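Protein, Family 18 Chitinase (Crocus vernus, PDB 3SIM) probably hydrolyses the beta-1,4 linkages of chitin, as a plant glycosyl hydrolase of family 18 built on a TIM barrel. Local coordinates at residues 61-67 against 116-120; 182-188 against 214-220; 238-242 against 271-275. One frame throughout, in Å; residues are numbered along the deposited sequence.

Contact 1: residues 61-67 against 116-120; sequences LGPDQIS and RYNLD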
ATOM      1  N   LEU A  61     -10.356 -11.455  -7.622  1.00 14.04           N
ATOM      2  CA  LEU A  61     -10.600 -10.060  -7.280  1.00 12.83           C
ATOM      3  C   LEU A  61     -11.085  -9.169  -8.468  1.00 12.54           C
ATOM      4  O   LEU A  61     -10.330  -8.420  -9.010  1.00 12.92           O
ATOM      5  CB  LEU A  61      -9.360  -9.487  -6.622  1.00 11.56           C
ATOM      6  CG  LEU A  61      -8.739 -10.467  -5.631  1.00 12.38           C
ATOM      7  CD1 LEU A  61      -7.392 -10.087  -5.240  1.00  9.95           C
ATOM      8  CD2 LEU A  61      -9.620 -10.702  -4.465  1.00 11.61           C
ATOM      9  N   GLY A  62     -12.329  -9.329  -8.861  1.00 11.08           N
ATOM     10  CA  GLY A  62     -12.913  -8.551  -9.892  1.00 11.93           C
ATOM     11  C   GLY A  62     -13.914  -7.476  -9.498  1.00 12.08           C
ATOM     12  O   GLY A  62     -14.254  -7.319  -8.354  1.00 12.21           O
ATOM     13  N   PRO A  63     -14.426  -6.818 -10.538  1.00 12.87           N
ATOM     14  CA  PRO A  63     -15.397  -5.752 -10.413  1.00 12.94           C
ATOM     15  C   PRO A  63     -16.675  -6.208  -9.676  1.00 13.39           C
ATOM     16  O   PRO A  63     -17.063  -5.521  -8.826  1.00 13.22           O
ATOM     17  CB  PRO A  63     -15.662  -5.367 -11.874  1.00 13.34           C
ATOM     18  CG  PRO A  63     -14.486  -5.684 -12.542  1.00 11.79           C
ATOM     19  CD  PRO A  63     -13.875  -6.829 -11.892  1.00 12.12           C
ATOM     20  N   ASP A  64     -17.242  -7.357  -9.975  1.00 13.20           N
ATOM     21  CA  ASP A  64     -18.379  -7.889  -9.237  1.00 13.12           C
ATOM     22  C   ASP A  64     -18.127  -8.251  -7.739  1.00 12.90           C
ATOM     23  O   ASP A  64     -18.933  -7.999  -6.920  1.00 10.92           O
ATOM     24  CB  ASP A  64     -19.005  -9.075  -9.965  1.00 14.17           C
ATOM     25  CG  ASP A  64     -19.509  -8.749 -11.385  1.00 15.95           C
ATOM     26  OD1 ASP A  64     -19.877  -7.636 -11.733  1.00 16.80           O
ATOM     27  OD2 ASP A  64     -19.540  -9.687 -12.126  1.00 22.87           O
ATOM     28  N   GLN A  65     -16.986  -8.851  -7.466  1.00 11.34           N
ATOM     29  CA  GLN A  65     -16.592  -9.130  -6.087  1.00 11.62           C
ATOM     30  C   GLN A  65     -16.421  -7.824  -5.234  1.00 11.37           C
ATOM     31  O   GLN A  65     -16.811  -7.756  -4.095  1.00 10.87           O
ATOM     32  CB  GLN A  65     -15.382 -10.037  -5.984  1.00 11.78           C
ATOM     33  CG  GLN A  65     -15.590 -11.403  -6.567  1.00 13.68           C
ATOM     34  CD  GLN A  65     -15.418 -11.479  -8.063  1.00 19.33           C
ATOM     35  OE1 GLN A  65     -15.020 -10.577  -8.722  1.00 16.58           O
ATOM     36  NE2 GLN A  65     -15.768 -12.573  -8.577  1.00 24.60           N
ATOM     37  N   ILE A  66     -15.848  -6.808  -5.859  1.00 11.92           N
ATOM     38  CA  ILE A  66     -15.634  -5.501  -5.266  1.00 11.38           C
ATOM     39  C   ILE A  66     -16.964  -4.810  -4.907  1.00 13.13           C
ATOM     40  O   ILE A  66     -17.140  -4.335  -3.817  1.00 12.33           O
ATOM     41  CB  ILE A  66     -14.718  -4.611  -6.126  1.00 11.19           C
ATOM     42  CG1 ILE A  66     -13.304  -5.196  -6.228  1.00  9.38           C
ATOM     43  CG2 ILE A  66     -14.682  -3.236  -5.591  1.00 10.71           C
ATOM     44  CD1 ILE A  66     -12.477  -4.636  -7.267  1.00  7.94           C
ATOM     45  N   SER A  67     -17.898  -4.881  -5.828  1.00 12.79           N
ATOM     46  CA  SER A  67     -19.242  -4.381  -5.632  1.00 14.31           C
ATOM     47  C   SER A  67     -19.962  -5.094  -4.535  1.00 13.90           C
ATOM     48  O   SER A  67     -20.544  -4.472  -3.737  1.00 14.15           O
ATOM     49  CB  SER A  67     -20.082  -4.565  -6.880  1.00 13.96           C
ATOM     50  OG  SER A  67     -19.886  -3.546  -7.751  1.00 19.88           O
ATOM     51  N   ARG A 116     -13.248   0.830 -14.099  1.00 12.00           N
ATOM     52  CA  ARG A 116     -13.661  -0.530 -14.343  1.00 12.70           C
ATOM     53  C   ARG A 116     -13.800  -1.397 -13.089  1.00 11.10           C
ATOM     54  O   ARG A 116     -14.733  -2.102 -13.005  1.00  9.85           O
ATOM     55  CB  ARG A 116     -12.802  -1.236 -15.398  1.00 12.19           C
ATOM     56  CG  ARG A 116     -13.463  -2.456 -15.999  1.00 12.46           C
ATOM     57  CD  ARG A 116     -12.629  -3.093 -17.106  1.00 11.47           C
ATOM     58  NE  ARG A 116     -11.808  -4.192 -16.651  1.00 12.08           N
ATOM     59  CZ  ARG A 116     -12.275  -5.384 -16.366  1.00 11.77           C
ATOM     60  NH1 ARG A 116     -11.502  -6.325 -16.006  1.00 11.90           N
ATOM     61  NH2 ARG A 116     -13.538  -5.630 -16.492  1.00 12.39           N
ATOM     62  N   TYR A 117     -12.879  -1.302 -12.139  1.00 11.12           N
ATOM     63  CA  TYR A 117     -12.934  -2.080 -10.911  1.00 11.59           C
ATOM     64  C   TYR A 117     -13.757  -1.396  -9.773  1.00 13.43           C
ATOM     65  O   TYR A 117     -13.862  -1.906  -8.686  1.00 14.12           O
ATOM     66  CB  TYR A 117     -11.548  -2.533 -10.435  1.00 10.44           C
ATOM     67  CG  TYR A 117     -10.892  -3.641 -11.278  1.00 12.69           C
ATOM     68  CD1 TYR A 117     -10.305  -3.361 -12.480  1.00 11.54           C
ATOM     69  CD2 TYR A 117     -10.857  -4.936 -10.836  1.00 10.87           C
ATOM     70  CE1 TYR A 117      -9.721  -4.369 -13.239  1.00 12.27           C
ATOM     71  CE2 TYR A 117     -10.266  -5.915 -11.545  1.00 10.67           C
ATOM     72  CZ  TYR A 117      -9.705  -5.643 -12.752  1.00 11.30           C
ATOM     73  OH  TYR A 117      -9.131  -6.619 -13.449  1.00 14.30           O
ATOM     74  N   ASN A 118     -14.341  -0.259 -10.054  1.00 13.68           N
ATOM     75  CA  ASN A 118     -15.028   0.504  -9.023  1.00 15.03           C
ATOM     76  C   ASN A 118     -14.152   0.968  -7.814  1.00 13.92           C
ATOM     77  O   ASN A 118     -14.586   0.855  -6.752  1.00 11.49           O
ATOM     78  CB  ASN A 118     -16.167  -0.323  -8.379  1.00 15.27           C
ATOM     79  CG  ASN A 118     -16.984  -1.155  -9.360  0.50 17.90           C
ATOM     80  OD1 ASN A 118     -17.004  -2.399  -9.299  1.00 19.12           O
ATOM     81  ND2 ASN A 118     -17.654  -0.473 -10.260  1.00 16.38           N
ATOM     82  N   LEU A 119     -12.926   1.379  -8.037  1.00 13.18           N
ATOM     83  CA  LEU A 119     -11.945   1.719  -6.991  1.00 12.68           C
ATOM     84  C   LEU A 119     -12.059   3.143  -6.455  1.00 12.80           C
ATOM     85  O   LEU A 119     -12.511   4.013  -7.134  1.00 12.92           O
ATOM     86  CB  LEU A 119     -10.528   1.427  -7.479  1.00 11.08           C
ATOM     87  CG  LEU A 119     -10.169   0.018  -7.986  1.00 12.26           C
ATOM     88  CD1 LEU A 119      -8.694  -0.126  -8.378  1.00  8.99           C
ATOM     89  CD2 LEU A 119     -10.641  -1.072  -7.068  1.00  6.66           C
ATOM     90  N   ASP A 120     -11.585   3.339  -5.240  1.00 12.68           N
ATOM     91  CA  ASP A 120     -11.656   4.579  -4.501  1.00 13.01           C
ATOM     92  C   ASP A 120     -10.342   5.353  -4.285  1.00 13.04           C
ATOM     93  O   ASP A 120     -10.335   6.502  -3.904  1.00 13.57           O
ATOM     94  CB  ASP A 120     -12.280   4.265  -3.157  1.00 14.33           C
ATOM     95  CG  ASP A 120     -13.565   3.491  -3.283  1.00 17.25           C
ATOM     96  OD1 ASP A 120     -14.547   4.119  -3.669  1.00 12.01           O
ATOM     97  OD2 ASP A 120     -13.524   2.264  -3.037  1.00 17.93           O
TER
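Pro63 and Ile66, one turn apart at the start of helix 63-72, rest on the chain that leaves helix 99-116 through Tyr117. The apolar contacts come first. Pro63 sets CG above one face of the Tyr117 ring, toward its rim, with Pro63 CD 3.7 Å from Tyr117 CD2. Ile66 reaches the same ring from its edge: its CD1 lies near the ring plane, 3.9 Å from Tyr117 CB, and also meets Leu119 CD2 at 4.0 Å. CG1 of Ile66 stands beside the backbone N (chi1 -64°), and the extended second torsion carries CD1 out between these two side chains. The same CG of Pro63 also lies over one face of the Arg116 guanidinium, 4.1 Å from Arg116 NH2, so the proline ring is bordered by an aromatic and a planar cation.

Carbonyl oxygens make further contacts. Tyr117 O sits against the isoleucine branches, 3.4 Å from Ile66 CD1, while Arg116 O touches Pro63 CB at 3.6 Å. Leu61 O lies at the tyrosine's edge, 3.6 Å from Tyr117 CE2, and is hydrogen-bonded to Trp56 NE1.

Both backbones change course here. Gly62 is the N-cap of helix 63-72, and its N donates to Gln65 OE1 at 3.0 Å, which bends that side chain back over the first turn. Asn118, with positive phi (60°), closes helix 99-116 in a Schellman motif and turns the chain towards strand 121-125.

The contact thus sits at the end of the barrel where strand 121-125 begins. Trp56 meets the Tyr117 ring edge-to-face, Lys70 of helix 63-72 binds Asn118 O, and Leu119 packs inward on Val78 and Val80 of strand 76-83 and Leu33 of strand 28-37.

Contact 2: residues 182-188 against 214-220; sequences HINYQFK and NVLISFS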
ATOM      1  N   HIS A 182      -2.137   9.541   3.660  1.00  8.10           N
ATOM      2  CA  HIS A 182      -1.435   8.821   4.715  1.00 10.15           C
ATOM      3  C   HIS A 182      -0.270   7.977   4.180  1.00 10.74           C
ATOM      4  O   HIS A 182      -0.127   7.805   3.010  1.00 10.46           O
ATOM      5  CB  HIS A 182      -2.352   7.944   5.572  1.00  8.60           C
ATOM      6  CG  HIS A 182      -3.264   7.080   4.781  1.00 10.41           C
ATOM      7  ND1 HIS A 182      -2.952   5.800   4.443  1.00 10.25           N
ATOM      8  CD2 HIS A 182      -4.468   7.324   4.237  1.00  7.10           C
ATOM      9  CE1 HIS A 182      -3.926   5.283   3.741  1.00 11.91           C
ATOM     10  NE2 HIS A 182      -4.857   6.192   3.601  1.00 14.62           N
ATOM     11  N   ILE A 183       0.517   7.462   5.084  1.00  9.57           N
ATOM     12  CA  ILE A 183       1.763   6.828   4.807  1.00  9.59           C
ATOM     13  C   ILE A 183       1.831   5.465   5.485  1.00  9.34           C
ATOM     14  O   ILE A 183       1.915   5.358   6.661  1.00  8.94           O
ATOM     15  CB  ILE A 183       2.936   7.725   5.201  1.00  9.64           C
ATOM     16  CG1 ILE A 183       2.763   9.107   4.624  1.00 10.28           C
ATOM     17  CG2 ILE A 183       4.274   7.123   4.773  1.00 11.53           C
ATOM     18  CD1 ILE A 183       3.690  10.021   5.116  1.00 15.89           C
ATOM     19  N   ASN A 184       1.759   4.448   4.671  1.00  8.39           N
ATOM     20  CA  ASN A 184       1.847   3.101   5.103  1.00  7.51           C
ATOM     21  C   ASN A 184       3.305   2.617   5.179  1.00  6.90           C
ATOM     22  O   ASN A 184       3.755   1.891   4.347  1.00  7.05           O
ATOM     23  CB  ASN A 184       0.946   2.178   4.294  1.00  7.59           C
ATOM     24  CG  ASN A 184      -0.500   2.679   4.161  1.00 11.42           C
ATOM     25  OD1 ASN A 184      -1.105   3.226   5.058  1.00 10.35           O
ATOM     26  ND2 ASN A 184      -1.036   2.411   3.032  1.00 10.75           N
ATOM     27  N   TYR A 185       3.998   3.057   6.230  1.00  6.49           N
ATOM     28  CA  TYR A 185       5.422   2.815   6.378  1.00  6.96           C
ATOM     29  C   TYR A 185       5.618   1.342   6.634  1.00  7.45           C
ATOM     30  O   TYR A 185       4.890   0.761   7.314  1.00  8.00           O
ATOM     31  CB  TYR A 185       6.082   3.660   7.476  1.00  6.99           C
ATOM     32  CG  TYR A 185       7.517   3.973   7.287  1.00  8.36           C
ATOM     33  CD1 TYR A 185       8.509   3.257   7.935  1.00  7.86           C
ATOM     34  CD2 TYR A 185       7.915   5.004   6.475  1.00  9.97           C
ATOM     35  CE1 TYR A 185       9.845   3.567   7.800  1.00  4.75           C
ATOM     36  CE2 TYR A 185       9.208   5.307   6.296  1.00  9.56           C
ATOM     37  CZ  TYR A 185      10.197   4.581   6.943  1.00 10.74           C
ATOM     38  OH  TYR A 185      11.491   4.861   6.730  1.00 10.65           O
ATOM     39  N   GLN A 186       6.580   0.784   5.946  1.00  8.38           N
ATOM     40  CA  GLN A 186       6.875  -0.630   5.915  1.00  8.83           C
ATOM     41  C   GLN A 186       7.894  -1.005   7.059  1.00  9.64           C
ATOM     42  O   GLN A 186       9.068  -1.181   6.854  1.00 10.24           O
ATOM     43  CB  GLN A 186       7.265  -1.085   4.487  1.00  8.88           C
ATOM     44  CG  GLN A 186       6.239  -0.938   3.357  1.00  8.65           C
ATOM     45  CD  GLN A 186       6.596  -1.768   2.110  1.00 13.74           C
ATOM     46  OE1 GLN A 186       6.637  -1.269   1.016  1.00 12.10           O
ATOM     47  NE2 GLN A 186       6.852  -3.017   2.319  1.00  5.77           N
ATOM     48  N   PHE A 187       7.377  -1.108   8.255  1.00  9.92           N
ATOM     49  CA  PHE A 187       8.160  -1.427   9.430  1.00 11.17           C
ATOM     50  C   PHE A 187       8.777  -2.852   9.351  1.00 11.81           C
ATOM     51  O   PHE A 187       9.747  -3.115   9.955  1.00 11.39           O
ATOM     52  CB  PHE A 187       7.441  -1.110  10.759  1.00  9.60           C
ATOM     53  CG  PHE A 187       7.269   0.366  11.043  1.00 11.18           C
ATOM     54  CD1 PHE A 187       8.228   1.095  11.681  1.00  9.74           C
ATOM     55  CD2 PHE A 187       6.141   1.012  10.658  1.00  8.27           C
ATOM     56  CE1 PHE A 187       8.055   2.421  11.907  1.00 12.78           C
ATOM     57  CE2 PHE A 187       5.975   2.312  10.892  1.00 10.26           C
ATOM     58  CZ  PHE A 187       6.931   3.029  11.501  1.00 10.82           C
ATOM     59  N   LYS A 188       8.231  -3.709   8.516  1.00 12.21           N
ATOM     60  CA  LYS A 188       8.809  -5.032   8.341  1.00 13.42           C
ATOM     61  C   LYS A 188      10.233  -4.996   7.729  1.00 13.22           C
ATOM     62  O   LYS A 188      10.944  -5.916   7.806  1.00 12.07           O
ATOM     63  CB  LYS A 188       7.859  -6.025   7.664  1.00 14.52           C
ATOM     64  CG  LYS A 188       7.253  -5.618   6.394  1.00 19.39           C
ATOM     65  CD  LYS A 188       6.014  -4.722   6.609  0.50 20.06           C
ATOM     66  CE  LYS A 188       5.336  -4.365   5.332  1.00 24.14           C
ATOM     67  NZ  LYS A 188       5.927  -5.028   4.330  1.00 18.44           N
ATOM     68  N   ASN A 214       0.474  11.641   7.998  1.00 11.14           N
ATOM     69  CA  ASN A 214       0.008  10.694   8.977  1.00 10.07           C
ATOM     70  C   ASN A 214       0.619   9.264   8.707  1.00  9.99           C
ATOM     71  O   ASN A 214       0.290   8.602   7.751  1.00  8.98           O
ATOM     72  CB  ASN A 214      -1.528  10.622   9.098  1.00 11.35           C
ATOM     73  CG  ASN A 214      -2.237  11.967   9.495  1.00 13.28           C
ATOM     74  OD1 ASN A 214      -3.332  12.115   9.164  1.00 20.51           O
ATOM     75  ND2 ASN A 214      -1.622  12.837  10.175  1.00 10.81           N
ATOM     76  N   VAL A 215       1.489   8.825   9.603  1.00  8.82           N
ATOM     77  CA  VAL A 215       2.153   7.541   9.445  1.00  7.70           C
ATOM     78  C   VAL A 215       1.474   6.407  10.241  1.00  8.36           C
ATOM     79  O   VAL A 215       1.460   6.393  11.441  1.00  8.86           O
ATOM     80  CB  VAL A 215       3.658   7.617   9.865  1.00  7.76           C
ATOM     81  CG1 VAL A 215       4.384   6.363   9.537  1.00  8.06           C
ATOM     82  CG2 VAL A 215       4.338   8.824   9.322  1.00  6.27           C
ATOM     83  N   LEU A 216       0.949   5.470   9.488  1.00  8.59           N
ATOM     84  CA  LEU A 216       0.535   4.164   9.950  1.00  9.47           C
ATOM     85  C   LEU A 216       1.690   3.224  10.353  1.00  8.92           C
ATOM     86  O   LEU A 216       2.764   3.249   9.828  1.00  8.68           O
ATOM     87  CB  LEU A 216      -0.403   3.424   8.991  1.00  8.99           C
ATOM     88  CG  LEU A 216      -1.601   3.928   8.166  1.00 13.05           C
ATOM     89  CD1 LEU A 216      -2.810   3.157   8.420  1.00  9.83           C
ATOM     90  CD2 LEU A 216      -1.887   5.406   8.190  1.00  9.01           C
ATOM     91  N   ILE A 217       1.437   2.456  11.369  1.00  7.90           N
ATOM     92  CA  ILE A 217       2.267   1.309  11.702  1.00  6.64           C
ATOM     93  C   ILE A 217       1.864   0.049  10.912  1.00  7.62           C
ATOM     94  O   ILE A 217       0.837   0.010  10.355  1.00  7.66           O
ATOM     95  CB  ILE A 217       2.416   1.069  13.188  1.00  6.62           C
ATOM     96  CG1 ILE A 217       1.078   0.653  13.812  1.00  5.87           C
ATOM     97  CG2 ILE A 217       3.059   2.262  13.915  1.00  5.71           C
ATOM     98  CD1 ILE A 217       1.108   0.316  15.295  1.00  5.01           C
ATOM     99  N   SER A 218       2.703  -0.959  10.925  1.00  8.44           N
ATOM    100  CA  SER A 218       2.492  -2.143  10.110  1.00  8.94           C
ATOM    101  C   SER A 218       3.207  -3.416  10.570  1.00  9.35           C
ATOM    102  O   SER A 218       4.140  -3.362  11.262  1.00  9.14           O
ATOM    103  CB  SER A 218       2.854  -1.828   8.659  1.00  8.53           C
ATOM    104  OG  SER A 218       4.180  -1.630   8.498  1.00  8.44           O
ATOM    105  N   PHE A 219       2.731  -4.536  10.095  1.00  8.90           N
ATOM    106  CA  PHE A 219       3.375  -5.830  10.209  1.00  9.97           C
ATOM    107  C   PHE A 219       3.111  -6.749   8.987  1.00  9.78           C
ATOM    108  O   PHE A 219       2.186  -6.557   8.279  1.00  8.54           O
ATOM    109  CB  PHE A 219       3.022  -6.547  11.517  1.00  9.46           C
ATOM    110  CG  PHE A 219       1.556  -6.875  11.692  1.00 10.85           C
ATOM    111  CD1 PHE A 219       1.009  -8.000  11.167  1.00  8.57           C
ATOM    112  CD2 PHE A 219       0.742  -6.056  12.443  1.00  9.40           C
ATOM    113  CE1 PHE A 219      -0.342  -8.286  11.370  1.00 10.40           C
ATOM    114  CE2 PHE A 219      -0.594  -6.350  12.632  1.00 12.29           C
ATOM    115  CZ  PHE A 219      -1.126  -7.447  12.094  1.00  9.20           C
ATOM    116  N   SER A 220       3.935  -7.761   8.854  1.00  8.73           N
ATOM    117  CA  SER A 220       3.826  -8.811   7.857  1.00 10.01           C
ATOM    118  C   SER A 220       3.392 -10.133   8.479  1.00 11.49           C
ATOM    119  O   SER A 220       3.753 -10.450   9.557  1.00 11.95           O
ATOM    120  CB  SER A 220       5.127  -9.006   7.082  1.00 11.94           C
ATOM    121  OG  SER A 220       5.232 -10.218   6.417  1.00 13.97           O
TER
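Tyr185 O receives the hydroxyl of Ser218 at 2.8 Å (Ser218 OG to Tyr185 O), the bond lying in the carbonyl plane. Ser218 OG stands between its own backbone N and carbonyl carbon (chi1 69°), which turns it to the chain just past strand 182-184. Upstream, two parallel-strand bonds join the backbones: Ile183 N to Asn214 O at 2.9 Å and Leu216 N to Ile183 O at 3.0 Å.

On the face of Asn184 and Leu216, the imidazole ND1 of His182 donates to Asn184 OD1 at 3.2 Å, in its own ring plane but above that of the amide. Leu216 runs alongside Asn184, and its CD2 lies 3.7 Å from His182 CB and 3.9 Å from His182 ND1. An alanine in place of His182 would probably leave Asn184 OD1 without this donor and the leucine methyl without the imidazole beside it. Past the end of strand 182-184, Tyr185 CB packs on Val215 CG1, and the Phe187 ring has Tyr185 CD1 over one face and Leu216 O at its edge, 3.5 Å from Phe187 CE2.

The two strands are neighbours in the barrel, joined by the beta-alpha-beta crossover through helix 196-209, whose Phe199 meets Phe187. Strand 156-159 flanks 182-184, strand 250-253 flanks 215-220, and helix 230-243 covers Ile217.

Contact 3: residues 238-242 against 271-275; sequences ATSLK and AFLVS
The ring of Phe272 has the ammonium of Lys242 over one face, a cation-pi contact in which Lys242 NZ lies 4.7 Å from the centroid of the Phe272 ring, only 10° off its normal. At the ring's edge, near its plane, sits the hydroxyl of Thr239, with OG1 3.2 Å from Phe272 CE1; that hydroxyl is bonded to the carbonyl oxygen of Phe235, one turn back in its own helix. The methyl of Ala238 packs against the ring as well, its CB 3.8 Å from Phe272 CE2. CG of Phe272 is opposite its backbone N (chi1 172°), which sends the ring across to helix 230-243 instead of along its own helix.

Lys242 runs the other way, fully extended from CB to NZ, sliding past the phenylalanine so that its CD approaches the ring obliquely, 3.7 Å from Phe272 CZ. Its ammonium arrives at the C-terminal end of helix 264-274 and is gripped twice. One bond, Lys242 NZ to Phe272 O at 3.1 Å, runs nearly along the C=O direction; the other, Lys242 NZ to Ser275 O at 2.9 Å, comes from above the plane of the terminal carboxylate. Phe272 O takes a second donor as well, Ser275 OG at 3.0 Å, a bond that folds the last residue back over the helix end.

Helices 230-243 and 264-274 are neighbouring outer helices of the TIM barrel, the latter ending the chain. Phe235 and Leu247 also meet the Phe272 ring, while Ala238 reaches Ile217 of strand 215-220. The chemistry is that of a cation placed where negative charge gathers: the carbonyl end of a helix, the chain's terminal carboxylate and an aromatic face all favour the ammonium, and are likely to keep Lys242 protonated and the C-terminus fastened to the neighbouring helix.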
ATOM      1  N   ALA A 238       2.159  -0.661  19.951  1.00  9.31           N
ATOM      2  CA  ALA A 238       0.942  -0.092  19.426  1.00  8.55           C
ATOM      3  C   ALA A 238       0.126   0.557  20.556  1.00  9.79           C
ATOM      4  O   ALA A 238      -0.425   1.587  20.388  1.00  8.32           O
ATOM      5  CB  ALA A 238       0.163  -1.053  18.723  1.00  7.81           C
ATOM      6  N   THR A 239       0.140  -0.095  21.697  1.00  9.42           N
ATOM      7  CA  THR A 239      -0.517   0.414  22.876  1.00 11.65           C
ATOM      8  C   THR A 239       0.058   1.757  23.388  1.00 11.61           C
ATOM      9  O   THR A 239      -0.681   2.615  23.641  1.00 11.74           O
ATOM     10  CB  THR A 239      -0.627  -0.641  24.006  1.00 11.79           C
ATOM     11  OG1 THR A 239      -1.484  -1.673  23.616  1.00 11.10           O
ATOM     12  CG2 THR A 239      -1.152  -0.048  25.289  1.00 14.68           C
ATOM     13  N   SER A 240       1.376   1.900  23.425  1.00 11.87           N
ATOM     14  CA  SER A 240       2.012   3.148  23.779  1.00 11.57           C
ATOM     15  C   SER A 240       1.640   4.257  22.781  1.00 12.22           C
ATOM     16  O   SER A 240       1.312   5.344  23.191  1.00 12.65           O
ATOM     17  CB  SER A 240       3.523   3.032  23.828  1.00 12.37           C
ATOM     18  OG  SER A 240       3.951   2.186  24.822  0.50 12.51           O
ATOM     19  N   LEU A 241       1.659   3.927  21.496  1.00 10.26           N
ATOM     20  CA  LEU A 241       1.247   4.851  20.504  1.00 10.66           C
ATOM     21  C   LEU A 241      -0.211   5.288  20.677  1.00 10.53           C
ATOM     22  O   LEU A 241      -0.472   6.434  20.592  1.00 10.75           O
ATOM     23  CB  LEU A 241       1.554   4.325  19.120  1.00  9.89           C
ATOM     24  CG  LEU A 241       3.010   4.233  18.681  1.00 12.79           C
ATOM     25  CD1 LEU A 241       3.184   3.747  17.273  1.00 11.64           C
ATOM     26  CD2 LEU A 241       3.776   5.496  18.942  1.00 10.34           C
ATOM     27  N   LYS A 242      -1.099   4.357  20.962  1.00 11.08           N
ATOM     28  CA  LYS A 242      -2.495   4.658  21.167  1.00 11.55           C
ATOM     29  C   LYS A 242      -2.745   5.637  22.373  1.00 11.38           C
ATOM     30  O   LYS A 242      -3.394   6.605  22.194  1.00 10.68           O
ATOM     31  CB  LYS A 242      -3.287   3.365  21.305  1.00 11.77           C
ATOM     32  CG  LYS A 242      -4.780   3.458  21.159  1.00 14.08           C
ATOM     33  CD  LYS A 242      -5.392   2.084  21.147  1.00 16.74           C
ATOM     34  CE  LYS A 242      -6.884   2.129  21.304  1.00 25.35           C
ATOM     35  NZ  LYS A 242      -7.481   0.874  21.695  1.00 29.32           N
ATOM     36  N   ALA A 271      -9.749  -5.502  16.389  1.00  8.46           N
ATOM     37  CA  ALA A 271     -10.257  -5.477  17.760  1.00 10.08           C
ATOM     38  C   ALA A 271      -9.452  -4.531  18.623  1.00 10.81           C
ATOM     39  O   ALA A 271     -10.016  -3.782  19.303  1.00 11.53           O
ATOM     40  CB  ALA A 271     -10.275  -6.815  18.367  1.00  9.52           C
ATOM     41  N   PHE A 272      -8.139  -4.540  18.457  1.00 10.73           N
ATOM     42  CA  PHE A 272      -7.265  -3.635  19.162  1.00 10.15           C
ATOM     43  C   PHE A 272      -7.622  -2.172  18.787  1.00 10.46           C
ATOM     44  O   PHE A 272      -7.712  -1.392  19.614  1.00 10.94           O
ATOM     45  CB  PHE A 272      -5.770  -3.910  18.910  1.00  9.86           C
ATOM     46  CG  PHE A 272      -4.838  -2.854  19.486  1.00 11.46           C
ATOM     47  CD1 PHE A 272      -4.508  -2.854  20.801  1.00 11.55           C
ATOM     48  CD2 PHE A 272      -4.347  -1.826  18.716  1.00 12.74           C
ATOM     49  CE1 PHE A 272      -3.737  -1.903  21.308  1.00 12.36           C
ATOM     50  CE2 PHE A 272      -3.557  -0.886  19.246  1.00 12.02           C
ATOM     51  CZ  PHE A 272      -3.250  -0.931  20.548  1.00 13.77           C
ATOM     52  N   LEU A 273      -7.829  -1.871  17.524  1.00 10.50           N
ATOM     53  CA  LEU A 273      -8.079  -0.512  17.072  1.00 11.11           C
ATOM     54  C   LEU A 273      -9.337   0.135  17.705  1.00 12.14           C
ATOM     55  O   LEU A 273      -9.361   1.243  18.099  1.00 11.38           O
ATOM     56  CB  LEU A 273      -8.120  -0.448  15.555  1.00 10.02           C
ATOM     57  CG  LEU A 273      -6.731  -0.407  14.930  1.00 13.66           C
ATOM     58  CD1 LEU A 273      -6.781  -0.789  13.534  1.00  9.75           C
ATOM     59  CD2 LEU A 273      -5.980   0.909  15.156  1.00 11.81           C
ATOM     60  N   VAL A 274     -10.354  -0.673  17.796  1.00 12.56           N
ATOM     61  CA  VAL A 274     -11.670  -0.295  18.153  1.00 15.17           C
ATOM     62  C   VAL A 274     -11.937  -0.258  19.696  1.00 16.77           C
ATOM     63  O   VAL A 274     -12.888   0.284  20.089  1.00 15.91           O
ATOM     64  CB  VAL A 274     -12.540  -1.253  17.321  1.00 14.73           C
ATOM     65  CG1 VAL A 274     -13.351  -2.184  18.054  1.00 12.78           C
ATOM     66  CG2 VAL A 274     -13.036  -0.681  16.071  1.00 15.26           C
ATOM     67  N   SER A 275     -11.041  -0.837  20.494  1.00 18.33           N
ATOM     68  CA  SER A 275     -11.149  -0.938  21.950  1.00 20.49           C
ATOM     69  C   SER A 275     -10.932   0.349  22.765  1.00 21.95           C
ATOM     70  O   SER A 275     -10.286   1.228  22.304  1.00 22.11           O
ATOM     71  CB  SER A 275     -10.237  -2.038  22.458  1.00 21.20           C
ATOM     72  OG  SER A 275      -8.892  -1.710  22.340  1.00 22.74           O
ATOM     73  OXT SER A 275     -11.417   0.473  23.889  1.00 23.33           O
TER

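Overall arrangement
Contact 2 belongs to the buried core and joins neighbouring barrel strands through backbone bonds, one serine hydroxyl and close-fitting apolar groups. Contacts 1 and 3 are partly buried and lie farther out: contact 1 sets a helix start against a helix-to-strand turn, chiefly by apolar and carbonyl contacts, whereas contact 3 pairs two outer helices through a lysine, an aromatic face and the chain terminus. Contacts 2 and 3 share a border, where Ile217 of strand 215-220 packs under Ala238 and Leu241 of helix 230-243. Contact 1 touches neither; its centre is about 25 Å from that of contact 2, across the chain's centre, and about 30 Å from that of contact 3.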